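Local coordinates for protein S12 family peptidase (Streptomyces sp. 82F2, PDB 3WWX) that probably hydrolyses amide bonds with preference for D-configured substrates, as a secreted serine peptidase-like enzyme of the beta-lactamase fold, at residues P198-Y212 against P222-A234. Sequence-based numbering, arbitrary orientation.
Sequences PGTRSAMPEPSSPAY and PVHDVSTLNPSIA
Ala211 is held through both its backbone polar groups. Ala211 N donates to Ser227 OG at 2.9 Å (158° at the hydrogen), and Ala211 O accepts from Val226 N at 2.8 Å. Ser227 suits this place because one small hydroxyl both receives and gives: Ser227 OG in turn donates a hydrogen bond to Asp225 OD1, 2.7 Å away. With its CG anti to the backbone N (chi1 -174°), Asp225 also takes Ser227 N on OD1, nearly along the C-O axis, closing an Asx turn that fixes the serine. Beside it Tyr212 and Asp225 form a non-hydrogen-bonded pair of the small two-stranded antiparallel sheet 212-213/224-225. Here Tyr212 CA lies 3.2 Å from His224 O in a CA-H...O contact, and Tyr212 CB meets Val223 CG1 at 3.9 Å.

At the other end packing dominates. Pro198, which opens a type II' turn ending at Arg201, sets its CG 3.6 Å from Pro231 CG, two compact proline rings in apolar contact. Gly199, with phi +74°, supplies the turn's positive-phi corner. Thr200 lies alongside the Asn230 amide, whose OD1 accepts Ser232 N in the carbonyl plane as a second Asx turn, while ND2 reaches Tyr131 O and Thr133 OG1. Between the ends, Ser202 CA makes a CA-H...O contact with Leu229 O at 3.1 Å, and Met204 CG rests on Ser227 O.

Pro198 also touches strand 241-242, and Pro231 and Met204 touch Arg50 of strand 49-50, while Val226 packs on helix 126-129, its side chain about 7 Å from the bound octane 1,8-diamine.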
loop_
_atom_site.group_PDB
_atom_site.type_symbol
_atom_site.label_atom_id
_atom_site.label_comp_id
_atom_site.label_asym_id
_atom_site.label_seq_id
_atom_site.Cartn_x
_atom_site.Cartn_y
_atom_site.Cartn_z
ATOM N N PRO A 198 4.456 -11.497 -5.698
ATOM C CA PRO A 198 4.224 -12.948 -5.725
ATOM C C PRO A 198 3.192 -13.461 -6.738
ATOM O O PRO A 198 3.197 -14.642 -7.070
ATOM C CB PRO A 198 3.756 -13.253 -4.299
ATOM C CG PRO A 198 3.199 -11.958 -3.800
ATOM C CD PRO A 198 4.055 -10.889 -4.417
ATOM N N GLY A 199 2.307 -12.601 -7.222
ATOM C CA GLY A 199 1.321 -13.043 -8.208
ATOM C C GLY A 199 0.249 -13.875 -7.542
ATOM O O GLY A 199 -0.536 -13.347 -6.748
ATOM N N THR A 200 0.190 -15.156 -7.871
ATOM C CA THR A 200 -0.748 -16.054 -7.186
ATOM C C THR A 200 -0.057 -16.952 -6.154
ATOM O O THR A 200 -0.696 -17.790 -5.509
ATOM C CB THR A 200 -1.499 -16.912 -8.167
ATOM O OG1 THR A 200 -0.525 -17.585 -8.911
ATOM C CG2 THR A 200 -2.305 -16.069 -9.130
ATOM N N ARG A 201 1.244 -16.782 -5.993
ATOM C CA ARG A 201 1.991 -17.622 -5.049
ATOM C C ARG A 201 1.620 -17.311 -3.604
ATOM O O ARG A 201 1.577 -16.137 -3.216
ATOM C CB ARG A 201 3.486 -17.418 -5.219
ATOM C CG ARG A 201 4.004 -17.879 -6.568
ATOM C CD ARG A 201 5.513 -18.018 -6.607
ATOM N NE ARG A 201 6.241 -16.908 -6.016
ATOM C CZ ARG A 201 6.638 -15.826 -6.668
ATOM N NH1 ARG A 201 6.360 -15.677 -7.962
ATOM N NH2 ARG A 201 7.303 -14.873 -6.001
ATOM N N SER A 202 1.373 -18.357 -2.810
ATOM C CA SER A 202 0.852 -18.191 -1.463
ATOM C C SER A 202 1.881 -18.293 -0.346
ATOM O O SER A 202 1.594 -17.916 0.778
ATOM C CB SER A 202 -0.271 -19.197 -1.188
ATOM O OG SER A 202 0.242 -20.528 -1.093
ATOM N N ALA A 203 3.063 -18.819 -0.641
ATOM C CA ALA A 203 4.057 -19.052 0.402
ATOM C C ALA A 203 4.723 -17.768 0.844
ATOM O O ALA A 203 4.761 -16.781 0.099
ATOM C CB ALA A 203 5.109 -20.052 -0.073
ATOM N N MET A 204 5.246 -17.786 2.064
ATOM C CA MET A 204 6.047 -16.680 2.610
ATOM C C MET A 204 7.521 -17.011 2.566
ATOM O O MET A 204 7.901 -18.124 2.913
ATOM C CB MET A 204 5.638 -16.379 4.058
ATOM C CG MET A 204 4.250 -15.769 4.195
ATOM S SD MET A 204 4.117 -14.125 3.487
ATOM C CE MET A 204 5.255 -13.142 4.474
ATOM N N PRO A 205 8.362 -16.052 2.153
ATOM C CA PRO A 205 9.817 -16.256 2.197
ATOM C C PRO A 205 10.334 -16.177 3.618
ATOM O O PRO A 205 9.626 -15.727 4.532
ATOM C CB PRO A 205 10.366 -15.088 1.370
ATOM C CG PRO A 205 9.315 -13.986 1.593
ATOM C CD PRO A 205 7.996 -14.710 1.662
ATOM N N GLU A 206 11.563 -16.631 3.800
ATOM C CA GLU A 206 12.278 -16.467 5.047
ATOM C C GLU A 206 13.138 -15.220 4.991
ATOM O O GLU A 206 13.530 -14.785 3.915
ATOM C CB GLU A 206 13.237 -17.633 5.255
ATOM C CG GLU A 206 12.605 -18.978 5.275
ATOM C CD GLU A 206 11.620 -19.135 6.379
ATOM O OE1 GLU A 206 10.535 -19.694 6.112
ATOM O OE2 GLU A 206 11.923 -18.693 7.516
ATOM N N PRO A 207 13.426 -14.635 6.168
ATOM C CA PRO A 207 12.788 -14.946 7.440
ATOM C C PRO A 207 11.386 -14.353 7.512
ATOM O O PRO A 207 11.113 -13.325 6.903
ATOM C CB PRO A 207 13.710 -14.278 8.470
ATOM C CG PRO A 207 14.537 -13.341 7.731
ATOM C CD PRO A 207 14.344 -13.496 6.287
ATOM N N SER A 208 10.503 -15.025 8.231
ATOM C CA SER A 208 9.192 -14.467 8.493
ATOM C C SER A 208 8.632 -15.086 9.748
ATOM O O SER A 208 8.994 -16.216 10.112
ATOM C CB SER A 208 8.278 -14.703 7.293
ATOM O OG SER A 208 8.157 -16.090 7.028
ATOM N N SER A 209 7.775 -14.345 10.429
ATOM C CA SER A 209 6.970 -14.867 11.502
ATOM C C SER A 209 5.567 -15.122 10.956
ATOM O O SER A 209 5.220 -14.636 9.882
ATOM C CB SER A 209 6.919 -13.842 12.639
ATOM O OG SER A 209 8.204 -13.688 13.233
ATOM N N PRO A 210 4.735 -15.841 11.711
ATOM C CA PRO A 210 3.363 -16.053 11.249
ATOM C C PRO A 210 2.577 -14.744 11.189
ATOM O O PRO A 210 2.981 -13.737 11.788
ATOM C CB PRO A 210 2.764 -16.978 12.314
ATOM C CG PRO A 210 3.933 -17.611 12.996
ATOM C CD PRO A 210 4.999 -16.553 12.974
ATOM N N ALA A 211 1.452 -14.760 10.481
ATOM C CA ALA A 211 0.539 -13.634 10.410
ATOM C C ALA A 211 -0.806 -14.088 10.950
ATOM O O ALA A 211 -1.262 -15.174 10.618
ATOM C CB ALA A 211 0.398 -13.181 8.964
ATOM N N TYR A 212 -1.434 -13.258 11.785
ATOM C CA TYR A 212 -2.625 -13.652 12.512
ATOM C C TYR A 212 -3.789 -12.700 12.277
ATOM O O TYR A 212 -3.610 -11.468 12.230
ATOM C CB TYR A 212 -2.345 -13.691 14.015
ATOM C CG TYR A 212 -1.241 -14.631 14.433
ATOM C CD1 TYR A 212 -1.494 -15.995 14.595
ATOM C CD2 TYR A 212 0.041 -14.167 14.687
ATOM C CE1 TYR A 212 -0.486 -16.854 14.999
ATOM C CE2 TYR A 212 1.055 -15.016 15.091
ATOM C CZ TYR A 212 0.781 -16.363 15.250
ATOM O OH TYR A 212 1.776 -17.216 15.672
ATOM N N PRO A 222 -12.180 -16.349 17.262
ATOM C CA PRO A 222 -10.920 -17.082 17.227
ATOM C C PRO A 222 -9.887 -16.435 16.338
ATOM O O PRO A 222 -10.237 -15.713 15.390
ATOM C CB PRO A 222 -11.315 -18.447 16.677
ATOM C CG PRO A 222 -12.668 -18.312 16.124
ATOM C CD PRO A 222 -13.316 -17.183 16.842
ATOM N N VAL A 223 -8.628 -16.698 16.677
ATOM C CA VAL A 223 -7.481 -16.219 15.920
ATOM C C VAL A 223 -7.031 -17.297 14.939
ATOM O O VAL A 223 -6.966 -18.487 15.281
ATOM C CB VAL A 223 -6.356 -15.834 16.860
ATOM C CG1 VAL A 223 -5.075 -15.478 16.096
ATOM C CG2 VAL A 223 -6.773 -14.662 17.700
ATOM N N HIS A 224 -6.696 -16.867 13.724
ATOM C CA HIS A 224 -6.303 -17.755 12.640
ATOM C C HIS A 224 -4.920 -17.406 12.174
ATOM O O HIS A 224 -4.562 -16.220 12.094
ATOM C CB HIS A 224 -7.241 -17.575 11.445
ATOM C CG HIS A 224 -8.683 -17.750 11.785
ATOM N ND1 HIS A 224 -9.348 -18.951 11.641
ATOM C CD2 HIS A 224 -9.586 -16.871 12.275
ATOM C CE1 HIS A 224 -10.601 -18.800 12.025
ATOM N NE2 HIS A 224 -10.771 -17.550 12.416
ATOM N N ASP A 225 -4.148 -18.431 11.849
ATOM C CA ASP A 225 -2.894 -18.256 11.132
ATOM C C ASP A 225 -3.206 -18.073 9.659
ATOM O O ASP A 225 -3.614 -19.014 8.958
ATOM C CB ASP A 225 -2.001 -19.477 11.328
ATOM C CG ASP A 225 -0.643 -19.304 10.729
ATOM O OD1 ASP A 225 -0.532 -18.668 9.655
ATOM O OD2 ASP A 225 0.339 -19.800 11.354
ATOM N N VAL A 226 -3.007 -16.843 9.196
ATOM C CA VAL A 226 -3.340 -16.447 7.842
ATOM C C VAL A 226 -2.089 -16.163 7.012
ATOM O O VAL A 226 -2.135 -15.433 6.019
ATOM C CB VAL A 226 -4.311 -15.235 7.821
ATOM C CG1 VAL A 226 -5.599 -15.580 8.495
ATOM C CG2 VAL A 226 -3.694 -14.000 8.464
ATOM N N SER A 227 -0.976 -16.772 7.398
ATOM C CA SER A 227 0.293 -16.501 6.731
ATOM C C SER A 227 0.212 -16.737 5.232
ATOM O O SER A 227 0.712 -15.926 4.447
ATOM C CB SER A 227 1.412 -17.347 7.343
ATOM O OG SER A 227 1.509 -17.149 8.753
ATOM N N THR A 228 -0.396 -17.851 4.837
ATOM C CA THR A 228 -0.476 -18.216 3.432
ATOM C C THR A 228 -1.835 -17.868 2.821
ATOM O O THR A 228 -2.878 -18.161 3.380
ATOM C CB THR A 228 -0.202 -19.708 3.228
ATOM O OG1 THR A 228 -1.127 -20.479 4.007
ATOM C CG2 THR A 228 1.214 -20.044 3.654
ATOM N N LEU A 229 -1.777 -17.229 1.664
ATOM C CA LEU A 229 -2.969 -16.820 0.911
ATOM C C LEU A 229 -2.518 -16.463 -0.501
ATOM O O LEU A 229 -1.356 -16.122 -0.716
ATOM C CB LEU A 229 -3.680 -15.613 1.579
ATOM C CG LEU A 229 -2.868 -14.322 1.787
ATOM C CD1 LEU A 229 -2.857 -13.423 0.540
ATOM C CD2 LEU A 229 -3.409 -13.568 2.982
ATOM N N ASN A 230 -3.452 -16.539 -1.442
ATOM C CA ASN A 230 -3.236 -16.133 -2.825
ATOM C C ASN A 230 -3.381 -14.614 -2.926
ATOM O O ASN A 230 -4.476 -14.089 -2.724
ATOM C CB ASN A 230 -4.260 -16.834 -3.722
ATOM C CG ASN A 230 -4.037 -16.586 -5.200
ATOM O OD1 ASN A 230 -3.670 -15.481 -5.632
ATOM N ND2 ASN A 230 -4.284 -17.617 -6.004
ATOM N N PRO A 231 -2.277 -13.891 -3.204
ATOM C CA PRO A 231 -2.317 -12.426 -3.129
ATOM C C PRO A 231 -3.035 -11.744 -4.277
ATOM O O PRO A 231 -3.092 -10.497 -4.281
ATOM C CB PRO A 231 -0.835 -12.025 -3.155
ATOM C CG PRO A 231 -0.072 -13.251 -2.961
ATOM C CD PRO A 231 -0.905 -14.387 -3.395
ATOM N N SER A 232 -3.583 -12.522 -5.215
ATOM C CA SER A 232 -4.339 -11.921 -6.310
ATOM C C SER A 232 -5.609 -11.216 -5.842
ATOM O O SER A 232 -6.194 -10.457 -6.609
ATOM C CB SER A 232 -4.636 -12.962 -7.388
ATOM O OG SER A 232 -5.523 -13.955 -6.915
ATOM N N ILE A 233 -6.048 -11.448 -4.606
ATOM C CA ILE A 233 -7.118 -10.635 -4.048
ATOM C C ILE A 233 -6.765 -9.147 -4.039
ATOM O O ILE A 233 -7.657 -8.300 -4.027
ATOM C CB ILE A 233 -7.477 -11.039 -2.609
ATOM C CG1 ILE A 233 -6.249 -11.068 -1.710
ATOM C CG2 ILE A 233 -8.228 -12.375 -2.590
ATOM C CD1 ILE A 233 -6.580 -11.113 -0.200
ATOM N N ALA A 234 -5.467 -8.840 -4.040
ATOM C CA ALA A 234 -4.964 -7.466 -3.971
ATOM C C ALA A 234 -4.285 -7.006 -5.274
ATOM O O ALA A 234 -4.484 -5.870 -5.728
ATOM C CB ALA A 234 -4.001 -7.356 -2.781
#